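PDB 6P2K: fibronectin type III domain-containing protein from Simiduia agarivorans, which is a family 74 glycoside hydrolase whose zinc-binding beta-propeller portion probably cleaves xyloglucan-type beta-glucans. Local coordinates for residues Trp680-Thr691 with Ser706-Tyr716. Numbering follows the deposited sequence.
Sequences WWNSVGNRFKFT and SYYDHDYQLGY
Thr691 and Tyr708 join the backbones, Tyr708 N giving a nearly straight 2.8 Å bond to Thr691 O from above the carbonyl plane, while helix 681-684 and the following loop lie across the antiparallel hairpin of strands 702-709 and 714-723. Thr691 OG1 returns a bond to Tyr708 O. Leu714 CD2 sits over the five-membered ring of Trp680, 3.6 Å from its centroid, and a water links Trp680 NE1 to Gly715 O. Phe688 CZ packs on Tyr716 CB, the Phe690 edge meets the face of Tyr707 (planes at 85°), and Tyr716 turns its edge toward the Trp681 indole face in an offset edge-to-face pair; helix 666-672 also packs on this aromatic cluster. Beside the hairpin turn, the Lys689 chain bends at chi3 and chi4 (-67° and -69°), folding NZ into salt bridges with Asp709 OD2, on its syn lone pair, and Asp711 OD2, on its anti lone pair. Asp709 OD2 also accepts from Lys689 N on the anti side (2.8 Å), whereas OD1 receives Asp711 N in an Asx turn. Replacing Asp709 by an alanine would probably leave Lys689 N without this acceptor, NZ with Asp711 alone of the two carboxylates, and the turn less fixed. One carboxylate thus ties the loop to a G1-bulged turn, a charged corner beside a largely apolar, aromatic-rich interface.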
ATOM      1  N   TRP B 680      60.777 -10.903   6.626  1.00 37.24           N
ATOM      2  CA  TRP B 680      61.295  -9.551   6.772  1.00 37.03           C
ATOM      3  C   TRP B 680      62.128  -9.345   8.031  1.00 36.88           C
ATOM      4  O   TRP B 680      62.666  -8.249   8.223  1.00 36.85           O
ATOM      5  CB  TRP B 680      60.139  -8.542   6.766  1.00 35.22           C
ATOM      6  CG  TRP B 680      58.974  -8.919   7.641  1.00 35.97           C
ATOM      7  CD1 TRP B 680      57.844  -9.580   7.256  1.00 35.99           C
ATOM      8  CD2 TRP B 680      58.817  -8.641   9.041  1.00 36.26           C
ATOM      9  NE1 TRP B 680      56.996  -9.735   8.328  1.00 37.72           N
ATOM     10  CE2 TRP B 680      57.569  -9.167   9.435  1.00 35.35           C
ATOM     11  CE3 TRP B 680      59.610  -7.999   9.998  1.00 35.27           C
ATOM     12  CZ2 TRP B 680      57.097  -9.074  10.743  1.00 33.41           C
ATOM     13  CZ3 TRP B 680      59.139  -7.908  11.298  1.00 35.99           C
ATOM     14  CH2 TRP B 680      57.894  -8.445  11.659  1.00 35.73           C
ATOM     15  N   TRP B 681      62.259 -10.364   8.884  1.00 35.48           N
ATOM     16  CA  TRP B 681      62.845 -10.140  10.201  1.00 34.62           C
ATOM     17  C   TRP B 681      64.295  -9.683  10.108  1.00 38.18           C
ATOM     18  O   TRP B 681      64.714  -8.777  10.838  1.00 35.89           O
ATOM     19  CB  TRP B 681      62.749 -11.401  11.053  1.00 35.46           C
ATOM     20  CG  TRP B 681      63.149 -11.131  12.463  1.00 38.80           C
ATOM     21  CD1 TRP B 681      64.315 -11.491  13.070  1.00 41.18           C
ATOM     22  CD2 TRP B 681      62.395 -10.405  13.437  1.00 37.22           C
ATOM     23  NE1 TRP B 681      64.327 -11.048  14.370  1.00 40.86           N
ATOM     24  CE2 TRP B 681      63.158 -10.377  14.619  1.00 38.15           C
ATOM     25  CE3 TRP B 681      61.144  -9.781  13.425  1.00 36.05           C
ATOM     26  CZ2 TRP B 681      62.712  -9.751  15.781  1.00 36.95           C
ATOM     27  CZ3 TRP B 681      60.702  -9.160  14.579  1.00 35.22           C
ATOM     28  CH2 TRP B 681      61.484  -9.150  15.740  1.00 34.98           C
ATOM     29  N   ASN B 682      65.080 -10.297   9.223  1.00 41.86           N
ATOM     30  CA  ASN B 682      66.501  -9.982   9.177  1.00 45.38           C
ATOM     31  C   ASN B 682      66.779  -8.623   8.552  1.00 46.34           C
ATOM     32  O   ASN B 682      67.858  -8.062   8.778  1.00 48.19           O
ATOM     33  CB  ASN B 682      67.252 -11.077   8.421  1.00 49.86           C
ATOM     34  CG  ASN B 682      67.444 -12.326   9.257  1.00 56.70           C
ATOM     35  OD1 ASN B 682      67.781 -12.251  10.441  1.00 58.90           O
ATOM     36  ND2 ASN B 682      67.225 -13.485   8.648  1.00 59.70           N
ATOM     37  N   SER B 683      65.835  -8.073   7.786  1.00 44.37           N
ATOM     38  CA  SER B 683      66.033  -6.776   7.150  1.00 44.33           C
ATOM     39  C   SER B 683      65.523  -5.627   8.012  1.00 40.56           C
ATOM     40  O   SER B 683      66.243  -4.646   8.230  1.00 40.38           O
ATOM     41  CB  SER B 683      65.346  -6.744   5.780  1.00 47.58           C
ATOM     42  OG  SER B 683      65.886  -7.724   4.909  1.00 52.10           O
ATOM     43  N   VAL B 684      64.293  -5.730   8.517  1.00 36.11           N
ATOM     44  CA  VAL B 684      63.650  -4.602   9.180  1.00 36.51           C
ATOM     45  C   VAL B 684      63.140  -4.992  10.561  1.00 35.82           C
ATOM     46  O   VAL B 684      62.453  -4.202  11.219  1.00 34.99           O
ATOM     47  CB  VAL B 684      62.503  -4.048   8.318  1.00 35.49           C
ATOM     48  CG1 VAL B 684      63.054  -3.404   7.059  1.00 35.71           C
ATOM     49  CG2 VAL B 684      61.529  -5.157   7.967  1.00 32.04           C
ATOM     50  N   GLY B 685      63.470  -6.203  11.013  1.00 35.04           N
ATOM     51  CA  GLY B 685      63.019  -6.636  12.326  1.00 35.26           C
ATOM     52  C   GLY B 685      63.510  -5.748  13.452  1.00 39.23           C
ATOM     53  O   GLY B 685      62.863  -5.647  14.499  1.00 39.01           O
ATOM     54  N   ASN B 686      64.653  -5.086  13.254  1.00 41.99           N
ATOM     55  CA  ASN B 686      65.178  -4.163  14.252  1.00 44.08           C
ATOM     56  C   ASN B 686      64.309  -2.924  14.417  1.00 42.44           C
ATOM     57  O   ASN B 686      64.453  -2.215  15.420  1.00 44.84           O
ATOM     58  CB  ASN B 686      66.598  -3.754  13.874  1.00 51.99           C
ATOM     59  CG  ASN B 686      66.713  -3.367  12.419  1.00 60.48           C
ATOM     60  OD1 ASN B 686      66.884  -4.224  11.552  1.00 67.05           O
ATOM     61  ND2 ASN B 686      66.606  -2.075  12.139  1.00 62.11           N
ATOM     62  N   ARG B 687      63.422  -2.642  13.463  1.00 41.41           N
ATOM     63  CA  ARG B 687      62.491  -1.527  13.585  1.00 39.25           C
ATOM     64  C   ARG B 687      61.125  -1.933  14.117  1.00 35.68           C
ATOM     65  O   ARG B 687      60.353  -1.058  14.522  1.00 34.13           O
ATOM     66  CB  ARG B 687      62.283  -0.837  12.230  1.00 40.35           C
ATOM     67  CG  ARG B 687      63.466  -0.865  11.288  1.00 41.90           C
ATOM     68  CD  ARG B 687      63.273   0.186  10.212  1.00 42.51           C
ATOM     69  NE  ARG B 687      64.358   0.206   9.239  1.00 43.69           N
ATOM     70  CZ  ARG B 687      64.858   1.317   8.710  1.00 42.77           C
ATOM     71  NH1 ARG B 687      64.373   2.500   9.069  1.00 37.72           N
ATOM     72  NH2 ARG B 687      65.846   1.249   7.830  1.00 45.97           N
ATOM     73  N   PHE B 688      60.808  -3.226  14.119  1.00 33.28           N
ATOM     74  CA  PHE B 688      59.459  -3.665  14.441  1.00 29.33           C
ATOM     75  C   PHE B 688      59.121  -3.367  15.895  1.00 29.11           C
ATOM     76  O   PHE B 688      59.878  -3.714  16.805  1.00 33.70           O
ATOM     77  CB  PHE B 688      59.300  -5.159  14.170  1.00 27.77           C
ATOM     78  CG  PHE B 688      57.929  -5.686  14.496  1.00 29.08           C
ATOM     79  CD1 PHE B 688      56.865  -5.458  13.639  1.00 25.75           C
ATOM     80  CD2 PHE B 688      57.701  -6.399  15.661  1.00 28.77           C
ATOM     81  CE1 PHE B 688      55.600  -5.938  13.936  1.00 24.61           C
ATOM     82  CE2 PHE B 688      56.442  -6.879  15.965  1.00 25.71           C
ATOM     83  CZ  PHE B 688      55.390  -6.648  15.101  1.00 26.20           C
ATOM     84  N   LYS B 689      57.975  -2.729  16.106  1.00 29.74           N
ATOM     85  CA  LYS B 689      57.431  -2.487  17.433  1.00 31.04           C
ATOM     86  C   LYS B 689      56.220  -3.384  17.643  1.00 28.09           C
ATOM     87  O   LYS B 689      55.389  -3.542  16.742  1.00 26.14           O
ATOM     88  CB  LYS B 689      57.047  -1.015  17.612  1.00 30.68           C
ATOM     89  CG  LYS B 689      58.173  -0.047  17.255  1.00 33.87           C
ATOM     90  CD  LYS B 689      57.765   1.401  17.476  1.00 36.04           C
ATOM     91  CE  LYS B 689      56.666   1.828  16.513  1.00 34.36           C
ATOM     92  NZ  LYS B 689      57.163   1.921  15.111  1.00 32.88           N
ATOM     93  N   PHE B 690      56.130  -3.986  18.829  1.00 27.83           N
ATOM     94  CA  PHE B 690      55.041  -4.912  19.138  1.00 28.35           C
ATOM     95  C   PHE B 690      53.818  -4.107  19.564  1.00 29.52           C
ATOM     96  O   PHE B 690      53.481  -3.991  20.744  1.00 30.00           O
ATOM     97  CB  PHE B 690      55.467  -5.907  20.209  1.00 28.75           C
ATOM     98  CG  PHE B 690      56.247  -7.071  19.672  1.00 32.72           C
ATOM     99  CD1 PHE B 690      57.617  -6.978  19.492  1.00 35.21           C
ATOM    100  CD2 PHE B 690      55.609  -8.252  19.334  1.00 35.52           C
ATOM    101  CE1 PHE B 690      58.342  -8.045  18.993  1.00 36.86           C
ATOM    102  CE2 PHE B 690      56.327  -9.325  18.834  1.00 38.84           C
ATOM    103  CZ  PHE B 690      57.695  -9.220  18.662  1.00 38.06           C
ATOM    104  N   THR B 691      53.148  -3.533  18.563  1.00 29.13           N
ATOM    105  CA  THR B 691      51.890  -2.831  18.781  1.00 28.57           C
ATOM    106  C   THR B 691      50.776  -3.526  18.007  1.00 29.89           C
ATOM    107  O   THR B 691      50.911  -4.694  17.625  1.00 27.49           O
ATOM    108  CB  THR B 691      51.993  -1.365  18.348  1.00 31.41           C
ATOM    109  OG1 THR B 691      52.415  -1.295  16.981  1.00 32.30           O
ATOM    110  CG2 THR B 691      52.996  -0.625  19.209  1.00 38.10           C
ATOM    111  N   SER B 706      46.462  -9.730  17.636  1.00 21.56           N
ATOM    112  CA  SER B 706      47.354  -9.687  16.484  1.00 24.97           C
ATOM    113  C   SER B 706      48.384  -8.584  16.671  1.00 25.47           C
ATOM    114  O   SER B 706      48.020  -7.425  16.893  1.00 23.26           O
ATOM    115  CB  SER B 706      46.564  -9.466  15.188  1.00 23.73           C
ATOM    116  OG  SER B 706      47.406  -9.017  14.142  1.00 30.71           O
ATOM    117  N   TYR B 707      49.664  -8.946  16.571  1.00 20.61           N
ATOM    118  CA  TYR B 707      50.763  -7.990  16.692  1.00 23.46           C
ATOM    119  C   TYR B 707      51.091  -7.419  15.317  1.00 24.50           C
ATOM    120  O   TYR B 707      51.373  -8.171  14.378  1.00 24.55           O
ATOM    121  CB  TYR B 707      51.994  -8.656  17.301  1.00 23.86           C
ATOM    122  CG  TYR B 707      52.053  -8.586  18.810  1.00 27.78           C
ATOM    123  CD1 TYR B 707      52.017  -7.364  19.469  1.00 26.96           C
ATOM    124  CD2 TYR B 707      52.152  -9.742  19.576  1.00 30.91           C
ATOM    125  CE1 TYR B 707      52.075  -7.291  20.847  1.00 26.44           C
ATOM    126  CE2 TYR B 707      52.211  -9.681  20.957  1.00 32.50           C
ATOM    127  CZ  TYR B 707      52.170  -8.453  21.587  1.00 32.59           C
ATOM    128  OH  TYR B 707      52.226  -8.387  22.961  1.00 35.62           O
ATOM    129  N   TYR B 708      51.075  -6.092  15.207  1.00 22.77           N
ATOM    130  CA  TYR B 708      51.177  -5.437  13.908  1.00 22.67           C
ATOM    131  C   TYR B 708      51.689  -4.017  14.101  1.00 27.39           C
ATOM    132  O   TYR B 708      51.179  -3.285  14.955  1.00 29.40           O
ATOM    133  CB  TYR B 708      49.809  -5.438  13.215  1.00 23.46           C
ATOM    134  CG  TYR B 708      49.729  -4.620  11.951  1.00 25.65           C
ATOM    135  CD1 TYR B 708      50.246  -5.101  10.754  1.00 28.00           C
ATOM    136  CD2 TYR B 708      49.117  -3.374  11.948  1.00 26.05           C
ATOM    137  CE1 TYR B 708      50.162  -4.356   9.592  1.00 28.97           C
ATOM    138  CE2 TYR B 708      49.027  -2.625  10.791  1.00 25.93           C
ATOM    139  CZ  TYR B 708      49.552  -3.118   9.618  1.00 26.86           C
ATOM    140  OH  TYR B 708      49.468  -2.368   8.467  1.00 31.10           O
ATOM    141  N   ASP B 709      52.692  -3.630  13.311  1.00 27.97           N
ATOM    142  CA  ASP B 709      53.285  -2.294  13.371  1.00 28.60           C
ATOM    143  C   ASP B 709      52.858  -1.533  12.118  1.00 29.28           C
ATOM    144  O   ASP B 709      53.415  -1.737  11.034  1.00 27.67           O
ATOM    145  CB  ASP B 709      54.805  -2.369  13.491  1.00 30.24           C
ATOM    146  CG  ASP B 709      55.437  -1.029  13.848  1.00 35.21           C
ATOM    147  OD1 ASP B 709      54.802   0.024  13.618  1.00 35.73           O
ATOM    148  OD2 ASP B 709      56.578  -1.028  14.360  1.00 36.77           O
ATOM    149  N   HIS B 710      51.873  -0.646  12.278  1.00 31.52           N
ATOM    150  CA  HIS B 710      51.334   0.100  11.149  1.00 38.15           C
ATOM    151  C   HIS B 710      52.353   1.049  10.530  1.00 39.95           C
ATOM    152  O   HIS B 710      52.159   1.487   9.391  1.00 40.59           O
ATOM    153  CB  HIS B 710      50.101   0.889  11.591  1.00 48.47           C
ATOM    154  CG  HIS B 710      50.423   2.150  12.331  1.00 59.95           C
ATOM    155  ND1 HIS B 710      50.660   2.176  13.690  1.00 62.63           N
ATOM    156  CD2 HIS B 710      50.551   3.429  11.903  1.00 63.15           C
ATOM    157  CE1 HIS B 710      50.919   3.416  14.066  1.00 63.15           C
ATOM    158  NE2 HIS B 710      50.859   4.196  13.000  1.00 63.36           N
ATOM    159  N   ASP B 711      53.422   1.389  11.253  1.00 42.31           N
ATOM    160  CA  ASP B 711      54.426   2.293  10.701  1.00 44.18           C
ATOM    161  C   ASP B 711      55.161   1.669   9.524  1.00 42.94           C
ATOM    162  O   ASP B 711      55.651   2.390   8.647  1.00 45.18           O
ATOM    163  CB  ASP B 711      55.424   2.703  11.783  1.00 47.55           C
ATOM    164  CG  ASP B 711      54.857   3.732  12.735  1.00 50.17           C
ATOM    165  OD1 ASP B 711      54.089   4.604  12.277  1.00 52.14           O
ATOM    166  OD2 ASP B 711      55.183   3.669  13.938  1.00 50.54           O
ATOM    167  N   TYR B 712      55.246   0.341   9.484  1.00 38.77           N
ATOM    168  CA  TYR B 712      55.906  -0.348   8.389  1.00 37.25           C
ATOM    169  C   TYR B 712      55.033  -1.406   7.730  1.00 37.17           C
ATOM    170  O   TYR B 712      55.520  -2.120   6.847  1.00 39.24           O
ATOM    171  CB  TYR B 712      57.213  -0.997   8.878  1.00 34.60           C
ATOM    172  CG  TYR B 712      58.059  -0.091   9.744  1.00 32.57           C
ATOM    173  CD1 TYR B 712      58.744   0.985   9.195  1.00 35.84           C
ATOM    174  CD2 TYR B 712      58.170  -0.310  11.110  1.00 31.32           C
ATOM    175  CE1 TYR B 712      59.519   1.820   9.982  1.00 37.54           C
ATOM    176  CE2 TYR B 712      58.940   0.517  11.908  1.00 34.74           C
ATOM    177  CZ  TYR B 712      59.614   1.582  11.338  1.00 39.48           C
ATOM    178  OH  TYR B 712      60.385   2.410  12.126  1.00 42.21           O
ATOM    179  N   GLN B 713      53.762  -1.523   8.128  1.00 35.74           N
ATOM    180  CA  GLN B 713      52.841  -2.522   7.579  1.00 39.45           C
ATOM    181  C   GLN B 713      53.380  -3.938   7.772  1.00 37.73           C
ATOM    182  O   GLN B 713      53.286  -4.787   6.885  1.00 38.40           O
ATOM    183  CB  GLN B 713      52.540  -2.255   6.102  1.00 44.22           C
ATOM    184  CG  GLN B 713      51.940  -0.892   5.830  1.00 50.54           C
ATOM    185  CD  GLN B 713      52.015  -0.511   4.366  1.00 60.81           C
ATOM    186  OE1 GLN B 713      51.797   0.645   4.003  1.00 64.83           O
ATOM    187  NE2 GLN B 713      52.328  -1.485   3.514  1.00 60.32           N
ATOM    188  N   LEU B 714      53.951  -4.192   8.943  1.00 35.44           N
ATOM    189  CA  LEU B 714      54.502  -5.493   9.286  1.00 32.02           C
ATOM    190  C   LEU B 714      53.599  -6.167  10.307  1.00 31.22           C
ATOM    191  O   LEU B 714      53.305  -5.590  11.360  1.00 28.99           O
ATOM    192  CB  LEU B 714      55.923  -5.358   9.833  1.00 30.41           C
ATOM    193  CG  LEU B 714      56.931  -4.760   8.849  1.00 33.32           C
ATOM    194  CD1 LEU B 714      58.235  -4.414   9.550  1.00 33.26           C
ATOM    195  CD2 LEU B 714      57.178  -5.727   7.699  1.00 33.66           C
ATOM    196  N   GLY B 715      53.151  -7.376   9.987  1.00 32.06           N
ATOM    197  CA  GLY B 715      52.365  -8.162  10.916  1.00 30.63           C
ATOM    198  C   GLY B 715      53.156  -9.331  11.459  1.00 30.51           C
ATOM    199  O   GLY B 715      53.619 -10.180  10.690  1.00 26.57           O
ATOM    200  N   TYR B 716      53.335  -9.384  12.781  1.00 28.80           N
ATOM    201  CA  TYR B 716      54.105 -10.480  13.360  1.00 29.40           C
ATOM    202  C   TYR B 716      53.323 -11.786  13.306  1.00 30.48           C
ATOM    203  O   TYR B 716      53.853 -12.821  12.888  1.00 33.76           O
ATOM    204  CB  TYR B 716      54.507 -10.158  14.801  1.00 28.94           C
ATOM    205  CG  TYR B 716      55.577 -11.098  15.298  1.00 29.23           C
ATOM    206  CD1 TYR B 716      55.253 -12.356  15.789  1.00 28.29           C
ATOM    207  CD2 TYR B 716      56.918 -10.743  15.240  1.00 29.81           C
ATOM    208  CE1 TYR B 716      56.235 -13.230  16.219  1.00 27.91           C
ATOM    209  CE2 TYR B 716      57.906 -11.610  15.673  1.00 30.26           C
ATOM    210  CZ  TYR B 716      57.558 -12.852  16.160  1.00 28.46           C
ATOM    211  OH  TYR B 716      58.535 -13.718  16.591  1.00 30.85           O
TER
HETATM  212  O   HOH W   1      54.088 -10.387   7.892  1.00 55.41           O
HETATM  213  O   HOH W   2      60.259   1.920  14.900  1.00 46.85           O
HETATM  214  O   HOH W   3      62.863   3.282  11.314  1.00 59.69           O